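Probable leucine/isoleucine/valine-binding protein (Rhodopirellula baltica, PDB 4KV7) probably binds branched-chain amino acids or related small ligands, as a periplasmic binding protein of the leucine-binding family. Local coordinates at residues Gly21-Leu26 against Ala71-Asn76. The protein carries 1 engineered substitution. Numbering follows the deposited sequence.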
ATOM      1  N   GLY A  21      -0.616  13.091  11.742  1.00 11.78           N
ATOM      2  CA  GLY A  21      -0.342  13.727  10.468  1.00 11.95           C
ATOM      3  C   GLY A  21      -0.257  12.747   9.319  1.00 11.00           C
ATOM      4  O   GLY A  21      -0.065  11.548   9.515  1.00 11.22           O
HETATM    5  N   MSE A  22      -0.399  13.271   8.109  1.00 10.83           N
HETATM    6  CA  MSE A  22      -0.279  12.490   6.889  1.00  9.87           C
HETATM    7  C   MSE A  22       0.134  13.429   5.771  1.00  9.84           C
HETATM    8  O   MSE A  22      -0.404  14.531   5.665  1.00 11.48           O
HETATM    9  CB  MSE A  22      -1.629  11.831   6.580  1.00 10.99           C
HETATM   10  CG  MSE A  22      -1.703  11.019   5.278  1.00 12.41           C
HETATM   11 SE   MSE A  22      -3.541  10.431   4.791  0.65 11.61          SE
HETATM   12  CE  MSE A  22      -3.745   9.096   6.185  1.00 14.09           C
ATOM     13  N   SER A  23       1.123  13.018   4.977  1.00 10.41           N
ATOM     14  CA  SER A  23       1.452  13.697   3.723  1.00 10.59           C
ATOM     15  C   SER A  23       1.207  12.678   2.634  1.00  9.60           C
ATOM     16  O   SER A  23       1.733  11.574   2.702  1.00 10.06           O
ATOM     17  CB  SER A  23       2.908  14.141   3.706  1.00 11.36           C
ATOM     18  OG  SER A  23       3.204  14.853   2.517  1.00 11.84           O
ATOM     19  N   THR A  24       0.386  13.008   1.647  1.00 10.09           N
ATOM     20  CA  THR A  24      -0.026  11.985   0.707  1.00 10.48           C
ATOM     21  C   THR A  24      -0.625  12.554  -0.563  1.00  9.03           C
ATOM     22  O   THR A  24      -0.883  13.745  -0.668  1.00  9.77           O
ATOM     23  CB  THR A  24      -1.021  11.033   1.381  1.00  9.28           C
ATOM     24  OG1 THR A  24      -0.970   9.768   0.716  1.00  9.45           O
ATOM     25  CG2 THR A  24      -2.454  11.593   1.383  1.00 10.21           C
ATOM     26  N   ALA A  25      -0.848  11.676  -1.531  1.00  9.05           N
ATOM     27  CA  ALA A  25      -1.389  12.080  -2.822  1.00  9.60           C
ATOM     28  C   ALA A  25      -2.896  12.292  -2.715  1.00  9.44           C
ATOM     29  O   ALA A  25      -3.679  11.342  -2.804  1.00  9.97           O
ATOM     30  CB  ALA A  25      -1.069  11.025  -3.872  1.00 11.06           C
ATOM     31  N   LEU A  26      -3.302  13.541  -2.506  1.00 10.06           N
ATOM     32  CA  LEU A  26      -4.716  13.896  -2.464  1.00 10.57           C
ATOM     33  C   LEU A  26      -5.171  14.536  -3.773  1.00 11.79           C
ATOM     34  O   LEU A  26      -6.364  14.732  -3.986  1.00 13.93           O
ATOM     35  CB  LEU A  26      -5.017  14.833  -1.290  1.00 10.87           C
ATOM     36  CG  LEU A  26      -4.710  14.242   0.088  1.00 11.61           C
ATOM     37  CD1 LEU A  26      -4.894  15.289   1.179  1.00 14.74           C
ATOM     38  CD2 LEU A  26      -5.579  13.016   0.369  1.00 11.87           C
ATOM     39  N   ALA A  71       9.223  16.431  -3.590  1.00 12.66           N
ATOM     40  CA  ALA A  71       9.475  17.859  -3.419  1.00 14.88           C
ATOM     41  C   ALA A  71       8.422  18.521  -2.536  1.00 14.16           C
ATOM     42  O   ALA A  71       8.702  19.525  -1.876  1.00 16.13           O
ATOM     43  CB  ALA A  71       9.559  18.569  -4.769  1.00 15.63           C
ATOM     44  N   ARG A  72       7.208  17.980  -2.540  1.00 13.27           N
ATOM     45  CA  ARG A  72       6.151  18.487  -1.680  1.00 12.66           C
ATOM     46  C   ARG A  72       6.097  17.770  -0.342  1.00 11.66           C
ATOM     47  O   ARG A  72       5.678  18.352   0.659  1.00 12.91           O
ATOM     48  CB  ARG A  72       4.800  18.434  -2.394  1.00 13.18           C
ATOM     49  CG  ARG A  72       4.754  19.367  -3.594  1.00 14.22           C
ATOM     50  CD  ARG A  72       3.611  19.049  -4.534  1.00 16.46           C
ATOM     51  NE  ARG A  72       2.308  19.282  -3.920  1.00 16.94           N
ATOM     52  CZ  ARG A  72       1.149  19.022  -4.519  1.00 18.84           C
ATOM     53  NH1 ARG A  72       1.133  18.500  -5.741  1.00 17.19           N
ATOM     54  NH2 ARG A  72       0.010  19.269  -3.893  1.00 21.89           N
ATOM     55  N   THR A  73       6.532  16.511  -0.319  1.00 11.98           N
ATOM     56  CA  THR A  73       6.569  15.743   0.917  1.00 11.04           C
ATOM     57  C   THR A  73       7.437  16.412   1.969  1.00 11.68           C
ATOM     58  O   THR A  73       7.057  16.477   3.129  1.00 12.57           O
ATOM     59  CB  THR A  73       7.103  14.324   0.673  1.00 11.53           C
ATOM     60  OG1 THR A  73       6.360  13.703  -0.383  1.00 11.48           O
ATOM     61  CG2 THR A  73       6.998  13.467   1.936  1.00 12.17           C
ATOM     62  N   ALA A  74       8.605  16.905   1.574  1.00 12.17           N
ATOM     63  CA  ALA A  74       9.532  17.469   2.547  1.00 13.84           C
ATOM     64  C   ALA A  74       8.941  18.645   3.341  1.00 14.50           C
ATOM     65  O   ALA A  74       8.912  18.586   4.572  1.00 14.31           O
ATOM     66  CB  ALA A  74      10.876  17.826   1.895  1.00 16.39           C
ATOM     67  N   PRO A  75       8.450  19.704   2.663  1.00 14.16           N
ATOM     68  CA  PRO A  75       7.893  20.783   3.490  1.00 14.84           C
ATOM     69  C   PRO A  75       6.653  20.345   4.280  1.00 14.23           C
ATOM     70  O   PRO A  75       6.448  20.831   5.391  1.00 14.17           O
ATOM     71  CB  PRO A  75       7.549  21.883   2.471  1.00 15.96           C
ATOM     72  CG  PRO A  75       7.496  21.193   1.147  1.00 17.38           C
ATOM     73  CD  PRO A  75       8.458  20.051   1.231  1.00 15.85           C
ATOM     74  N   ASN A  76       5.854  19.432   3.737  1.00 12.93           N
ATOM     75  CA  ASN A  76       4.702  18.933   4.479  1.00 13.21           C
ATOM     76  C   ASN A  76       5.142  18.265   5.778  1.00 13.46           C
ATOM     77  O   ASN A  76       4.545  18.482   6.828  1.00 13.77           O
ATOM     78  CB  ASN A  76       3.921  17.910   3.653  1.00 12.10           C
ATOM     79  CG  ASN A  76       3.096  18.532   2.544  1.00 11.84           C
ATOM     80  OD1 ASN A  76       3.035  19.740   2.401  1.00 13.27           O
ATOM     81  ND2 ASN A  76       2.444  17.688   1.755  1.00 11.76           N
TER
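The carboxamide of Asn-76 is the flat group here, and Ser-23 OG approaches it in plane, at ND2: OG lies 4° out of the amide plane and the N-H...O angle is 162°, so ND2 points its N-H almost straight at OG (3.0 Å). The contact packs helix 70-81 against strand 16-24, which with helix 31-50 and the parallel strand 57-65 forms a beta-alpha-beta unit of a Rossmann-like lobe; Met-22 touches helix 31-50, whereas Ser-23 meets helix 70-81. Three buried residues do the touching, and the 114 Å² buried between the segments marks a small, local join. CG of Asn-76 lies anti to the carbonyl carbon (chi1 -75°), which swings the amide toward the strand; CB, set by the helix backbone, packs 3.3 Å from Ser-23 OG. ND2 also donates to Asp-65 O, so two acceptors restrain the amide's rotation. Replacing Asn-76 by alanine would keep the CB contact but is likely to leave Ser-23 OG and Asp-65 O without their shared donor. One oxygen, Asp-66 OD2, is hydrogen-bonded to both Ser-23 OG and Thr-73 OG1, so Asn-76 ND2 and Asp-66 together grip Ser-23 OG. Ser-23 and Thr-73 are also the closest CA pair, 6.2 Å apart, and Thr-73 CG2 lies 4.1 Å from Ser-23 OG.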